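PDB 3WAJ: transmembrane oligosaccharyl transferase from Archaeoglobus fulgidus, which is an archaeal membrane protein of the STT3/AglB family, joining a GT-C-type transmembrane helical part to a core domain and holding a zinc ion. Local coordinates for residues A[138-143]-A[438-443]; A[607-612]-A[769-774]. All coordinates share one frame; numbering follows the deposited sequence.

Contact 1: residues A[138-143]-A[438-443]; sequences VIAAFL and YSALAL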
loop_
_atom_site.group_PDB
_atom_site.type_symbol
_atom_site.label_atom_id
_atom_site.label_comp_id
_atom_site.label_asym_id
_atom_site.label_seq_id
_atom_site.Cartn_x
_atom_site.Cartn_y
_atom_site.Cartn_z
ATOM N N VAL A 138 5.717 20.158 26.683
ATOM C CA VAL A 138 5.700 21.229 25.692
ATOM C C VAL A 138 6.759 20.978 24.619
ATOM O O VAL A 138 6.488 21.106 23.419
ATOM C CB VAL A 138 5.883 22.605 26.367
ATOM C CG1 VAL A 138 6.634 23.565 25.467
ATOM C CG2 VAL A 138 4.533 23.176 26.761
ATOM N N ILE A 139 7.955 20.601 25.061
ATOM C CA ILE A 139 9.001 20.175 24.145
ATOM C C ILE A 139 8.485 18.972 23.353
ATOM O O ILE A 139 8.813 18.788 22.178
ATOM C CB ILE A 139 10.265 19.776 24.910
ATOM C CG1 ILE A 139 10.529 20.766 26.044
ATOM C CG2 ILE A 139 11.448 19.697 23.968
ATOM C CD1 ILE A 139 11.651 20.360 26.978
ATOM N N ALA A 140 7.658 18.173 24.022
ATOM C CA ALA A 140 7.052 16.984 23.440
ATOM C C ALA A 140 6.175 17.327 22.250
ATOM O O ALA A 140 6.372 16.807 21.150
ATOM C CB ALA A 140 6.242 16.264 24.484
ATOM N N ALA A 141 5.198 18.196 22.487
ATOM C CA ALA A 141 4.258 18.590 21.450
ATOM C C ALA A 141 4.976 19.241 20.274
ATOM O O ALA A 141 4.488 19.200 19.145
ATOM C CB ALA A 141 3.216 19.520 22.016
ATOM N N PHE A 142 6.134 19.837 20.543
ATOM C CA PHE A 142 6.923 20.473 19.491
ATOM C C PHE A 142 7.671 19.432 18.664
ATOM O O PHE A 142 7.826 19.578 17.455
ATOM C CB PHE A 142 7.906 21.492 20.085
ATOM C CG PHE A 142 8.776 22.175 19.057
ATOM C CD1 PHE A 142 8.432 23.421 18.553
ATOM C CD2 PHE A 142 9.944 21.575 18.605
ATOM C CE1 PHE A 142 9.232 24.049 17.607
ATOM C CE2 PHE A 142 10.736 22.189 17.660
ATOM C CZ PHE A 142 10.385 23.431 17.162
ATOM N N LEU A 143 8.151 18.388 19.326
ATOM C CA LEU A 143 8.936 17.362 18.652
ATOM C C LEU A 143 8.093 16.477 17.741
ATOM O O LEU A 143 8.537 16.099 16.653
ATOM C CB LEU A 143 9.707 16.522 19.671
ATOM C CG LEU A 143 10.869 17.274 20.319
ATOM C CD1 LEU A 143 11.624 16.364 21.257
ATOM C CD2 LEU A 143 11.794 17.820 19.244
ATOM N N TYR A 438 10.554 10.646 24.802
ATOM C CA TYR A 438 11.852 10.383 25.435
ATOM C C TYR A 438 12.961 11.344 24.967
ATOM O O TYR A 438 14.109 11.245 25.401
ATOM C CB TYR A 438 12.257 8.913 25.251
ATOM C CG TYR A 438 11.472 7.950 26.119
ATOM C CD1 TYR A 438 11.339 8.167 27.489
ATOM C CD2 TYR A 438 10.848 6.834 25.572
ATOM C CE1 TYR A 438 10.615 7.290 28.293
ATOM C CE2 TYR A 438 10.121 5.955 26.370
ATOM C CZ TYR A 438 10.010 6.193 27.726
ATOM O OH TYR A 438 9.299 5.329 28.518
ATOM N N SER A 439 12.612 12.270 24.081
ATOM C CA SER A 439 13.516 13.358 23.726
ATOM C C SER A 439 13.122 14.604 24.505
ATOM O O SER A 439 13.981 15.336 25.002
ATOM C CB SER A 439 13.493 13.633 22.222
ATOM O OG SER A 439 14.109 12.594 21.491
ATOM N N ALA A 440 11.814 14.818 24.633
ATOM C CA ALA A 440 11.283 15.889 25.473
ATOM C C ALA A 440 11.646 15.670 26.941
ATOM O O ALA A 440 11.571 16.588 27.751
ATOM C CB ALA A 440 9.797 15.982 25.324
ATOM N N LEU A 441 12.011 14.439 27.280
ATOM C CA LEU A 441 12.451 14.116 28.626
ATOM C C LEU A 441 13.950 14.400 28.728
ATOM O O LEU A 441 14.384 15.145 29.608
ATOM C CB LEU A 441 12.118 12.653 28.933
ATOM C CG LEU A 441 12.380 12.046 30.311
ATOM C CD1 LEU A 441 13.736 11.368 30.337
ATOM C CD2 LEU A 441 12.267 13.088 31.414
ATOM N N ALA A 442 14.724 13.835 27.799
ATOM C CA ALA A 442 16.169 14.062 27.719
ATOM C C ALA A 442 16.529 15.548 27.694
ATOM O O ALA A 442 17.575 15.953 28.201
ATOM C CB ALA A 442 16.755 13.361 26.503
ATOM N N LEU A 443 15.670 16.350 27.079
ATOM C CA LEU A 443 15.855 17.791 27.070
ATOM C C LEU A 443 15.381 18.395 28.390
ATOM O O LEU A 443 16.140 19.095 29.059
ATOM C CB LEU A 443 15.131 18.426 25.880
ATOM C CG LEU A 443 15.684 18.080 24.494
ATOM C CD1 LEU A 443 14.895 18.783 23.403
ATOM C CD2 LEU A 443 17.162 18.417 24.381
#
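The flat groups met between 138-143 and 438-443 are peptide units, each with a methyl over one face. Ala440 CB stands almost squarely above the plane of the Ile139–Ala140 peptide, 3.3 Å from Ala140 N, and also touches Ala140 CB at 3.7 Å. In return, Leu143 CD1 lies over a face of the Ser439–Ala440 peptide, 3.7 Å from Ala440 N, with the same methyl 3.4 Å from Ser439 CB. At the edges of this patch the longer aliphatic chains take over. With CG1 of Ile139 beside the backbone N (chi1 -42°), the CG2 branch is anti to that N and reaches Leu443 CD1 at 3.6 Å, the two side chains crossing obliquely, while Ile139 CD1 runs on to Leu443 CB and the carbonyl oxygen of Ala440. At the small Ala140–Ala440 pair, CA to CA 4.8 Å, the backbones are nearest; the axes of the two short segments come within 8.1 Å, their N-to-C directions 136° apart. Helix 134-144 and helix 429-446 thus cross as part of the helical bundle of this membrane protein. Leu143 also touches Leu384 on helix 384-402, and Ala140 rests on Val124 and Thr128 of helix 121-131. The hydroxyl of Ser439 is hydrogen-bonded to Ser435 O in its own helix; it is CB that meets Leu143. With no hydrogen bond or charge pair between the segments, the helices are held here by van der Waals contact of methyls with one another and with peptide faces.

Contact 2: residues A[607-612]-A[769-774]; sequences YVVSDI and GYVKIF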
loop_
_atom_site.group_PDB
_atom_site.type_symbol
_atom_site.label_atom_id
_atom_site.label_comp_id
_atom_site.label_asym_id
_atom_site.label_seq_id
_atom_site.Cartn_x
_atom_site.Cartn_y
_atom_site.Cartn_z
ATOM N N TYR A 607 -10.639 -6.563 -19.877
ATOM C CA TYR A 607 -9.586 -5.574 -20.115
ATOM C C TYR A 607 -8.337 -5.878 -19.328
ATOM O O TYR A 607 -8.395 -6.396 -18.208
ATOM C CB TYR A 607 -10.060 -4.153 -19.796
ATOM C CG TYR A 607 -11.243 -3.779 -20.632
ATOM C CD1 TYR A 607 -11.064 -3.279 -21.915
ATOM C CD2 TYR A 607 -12.540 -3.975 -20.167
ATOM C CE1 TYR A 607 -12.133 -2.953 -22.708
ATOM C CE2 TYR A 607 -13.632 -3.648 -20.953
ATOM C CZ TYR A 607 -13.418 -3.140 -22.229
ATOM O OH TYR A 607 -14.477 -2.812 -23.041
ATOM N N VAL A 608 -7.207 -5.562 -19.947
ATOM C CA VAL A 608 -5.901 -5.682 -19.322
ATOM C C VAL A 608 -5.338 -4.257 -19.249
ATOM O O VAL A 608 -5.422 -3.508 -20.224
ATOM C CB VAL A 608 -4.953 -6.545 -20.187
ATOM C CG1 VAL A 608 -3.619 -6.771 -19.476
ATOM C CG2 VAL A 608 -5.604 -7.882 -20.568
ATOM N N VAL A 609 -4.787 -3.876 -18.099
ATOM C CA VAL A 609 -4.073 -2.607 -17.982
ATOM C C VAL A 609 -2.622 -2.873 -17.585
ATOM O O VAL A 609 -2.347 -3.499 -16.546
ATOM C CB VAL A 609 -4.712 -1.664 -16.951
ATOM C CG1 VAL A 609 -3.956 -0.333 -16.925
ATOM C CG2 VAL A 609 -6.209 -1.444 -17.243
ATOM N N SER A 610 -1.690 -2.404 -18.414
ATOM C CA SER A 610 -0.275 -2.684 -18.200
ATOM C C SER A 610 0.528 -1.401 -18.225
ATOM O O SER A 610 0.285 -0.509 -19.058
ATOM C CB SER A 610 0.235 -3.660 -19.274
ATOM O OG SER A 610 1.652 -3.700 -19.332
ATOM N N ASP A 611 1.496 -1.293 -17.319
ATOM C CA ASP A 611 2.304 -0.078 -17.291
ATOM C C ASP A 611 3.802 -0.339 -17.428
ATOM O O ASP A 611 4.239 -1.486 -17.469
ATOM C CB ASP A 611 1.959 0.837 -16.102
ATOM C CG ASP A 611 2.667 0.457 -14.818
ATOM O OD1 ASP A 611 3.173 -0.690 -14.672
ATOM O OD2 ASP A 611 2.685 1.332 -13.926
ATOM N N ILE A 612 4.586 0.726 -17.524
ATOM C CA ILE A 612 5.981 0.549 -17.862
ATOM C C ILE A 612 6.721 -0.077 -16.691
ATOM O O ILE A 612 7.790 -0.670 -16.856
ATOM C CB ILE A 612 6.618 1.871 -18.303
ATOM C CG1 ILE A 612 7.999 1.605 -18.926
ATOM C CG2 ILE A 612 6.698 2.850 -17.117
ATOM C CD1 ILE A 612 8.651 2.824 -19.521
ATOM N N GLY A 769 3.692 4.514 -24.616
ATOM C CA GLY A 769 2.912 5.047 -23.511
ATOM C C GLY A 769 3.229 4.365 -22.188
ATOM O O GLY A 769 3.394 3.124 -22.118
ATOM N N TYR A 770 3.298 5.179 -21.136
ATOM C CA TYR A 770 3.492 4.694 -19.765
ATOM C C TYR A 770 2.423 3.658 -19.398
ATOM O O TYR A 770 2.730 2.600 -18.839
ATOM C CB TYR A 770 3.409 5.875 -18.797
ATOM C CG TYR A 770 3.967 5.626 -17.410
ATOM C CD1 TYR A 770 5.114 6.276 -16.983
ATOM C CD2 TYR A 770 3.324 4.775 -16.505
ATOM C CE1 TYR A 770 5.618 6.080 -15.705
ATOM C CE2 TYR A 770 3.832 4.571 -15.227
ATOM C CZ TYR A 770 4.981 5.224 -14.842
ATOM O OH TYR A 770 5.503 5.033 -13.592
ATOM N N VAL A 771 1.169 3.978 -19.709
ATOM C CA VAL A 771 0.054 3.081 -19.418
ATOM C C VAL A 771 -0.606 2.643 -20.715
ATOM O O VAL A 771 -0.860 3.468 -21.586
ATOM C CB VAL A 771 -1.000 3.760 -18.527
ATOM C CG1 VAL A 771 -2.104 2.763 -18.163
ATOM C CG2 VAL A 771 -0.358 4.302 -17.268
ATOM N N LYS A 772 -0.867 1.344 -20.844
ATOM C CA LYS A 772 -1.559 0.804 -22.016
ATOM C C LYS A 772 -2.759 -0.038 -21.596
ATOM O O LYS A 772 -2.689 -0.778 -20.621
ATOM C CB LYS A 772 -0.605 -0.019 -22.889
ATOM C CG LYS A 772 0.468 0.809 -23.559
ATOM C CD LYS A 772 1.482 -0.105 -24.219
ATOM C CE LYS A 772 2.788 0.616 -24.478
ATOM N NZ LYS A 772 3.621 -0.179 -25.403
ATOM N N ILE A 773 -3.855 0.088 -22.336
ATOM C CA ILE A 773 -5.053 -0.693 -22.070
ATOM C C ILE A 773 -5.362 -1.616 -23.249
ATOM O O ILE A 773 -5.387 -1.192 -24.403
ATOM C CB ILE A 773 -6.253 0.223 -21.820
ATOM C CG1 ILE A 773 -5.971 1.136 -20.634
ATOM C CG2 ILE A 773 -7.526 -0.571 -21.566
ATOM C CD1 ILE A 773 -7.066 2.173 -20.401
ATOM N N PHE A 774 -5.614 -2.881 -22.958
ATOM C CA PHE A 774 -5.986 -3.833 -23.989
ATOM C C PHE A 774 -7.376 -4.412 -23.706
ATOM O O PHE A 774 -7.809 -4.483 -22.548
ATOM C CB PHE A 774 -4.964 -4.964 -24.042
ATOM C CG PHE A 774 -3.562 -4.497 -24.328
ATOM C CD1 PHE A 774 -3.036 -4.590 -25.615
ATOM C CD2 PHE A 774 -2.767 -3.963 -23.314
ATOM C CE1 PHE A 774 -1.735 -4.151 -25.902
ATOM C CE2 PHE A 774 -1.456 -3.525 -23.589
ATOM C CZ PHE A 774 -0.946 -3.623 -24.891
#
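Tyr770 and Ile612 meet through their first torsions: Tyr770 CG is anti to its backbone N (chi1 -163°), whereas CG1 of Ile612 takes that position in its own residue (chi1 -168°) and turns CG2 between the backbone N and the carbonyl carbon. CG2 is thereby brought over the middle of the tyrosine ring, 3.5 Å from the ring centroid and nearly on its normal, a CH-pi contact. The Asp611 side chain points the same way as Tyr770 and lies alongside it, its carboxylate steeply turned against the ring, with OD2 3.7 Å from Tyr770 CE2 at the ring edge. The carboxylate is hydrogen-bonded elsewhere at both oxygens, OD2 to Trp503 NE1 and OD1 to the backbone N of Met614, so Asp611 N-caps the short helix that follows the strand. Behind this corner lies a regular antiparallel ladder between strands 605-611 and 771-776, next to each other in a mixed five-stranded sheet. Val608 pairs with Phe774 and Ser610 with Lys772 as hydrogen-bonded pairs; Phe774 N to Val608 O is 2.8 Å and Ser610 N to Lys772 O 2.9 Å, both nearly straight. Beyond the last bridge the bond from Ile612 N to Tyr770 O, 2.9 Å, is weak, bent to 121° at the hydrogen. Val609 and Ile773, like Asp611 and Val771, are non-hydrogen-bonded pairs. Their side chains share one face, where Val609 CG1 touches Val771 CG1 at 3.8 Å and Trp503 of helix 501-513 packs on both valines. On the face of Ser610 and Lys772, Ser610 OG is hydrogen-bonded to His683 ND1, and the extended lysine leads away to a salt bridge with Asp686.

In the fold
The two contacts follow one another along the chain: contact 1 closes at Leu443, well before contact 2 opens at Tyr607. Their centres are 49 Å apart, on opposite sides of the chain's centre, and their nearest atoms stay about 32 Å from each other, so neither touches the other and they share no helix, strand or sheet. Contact 1 joins helices 134-144 and 429-446 in the largely helical N-terminal part, with no strand among the modelled residues between. Contact 2 pairs strands 605-611 and 771-776 inside the mixed sheet. Apolar helix packing thus belongs to the helical membrane part, and hydrogen-bonded strand pairing to the mixed sheet of the C-terminal half.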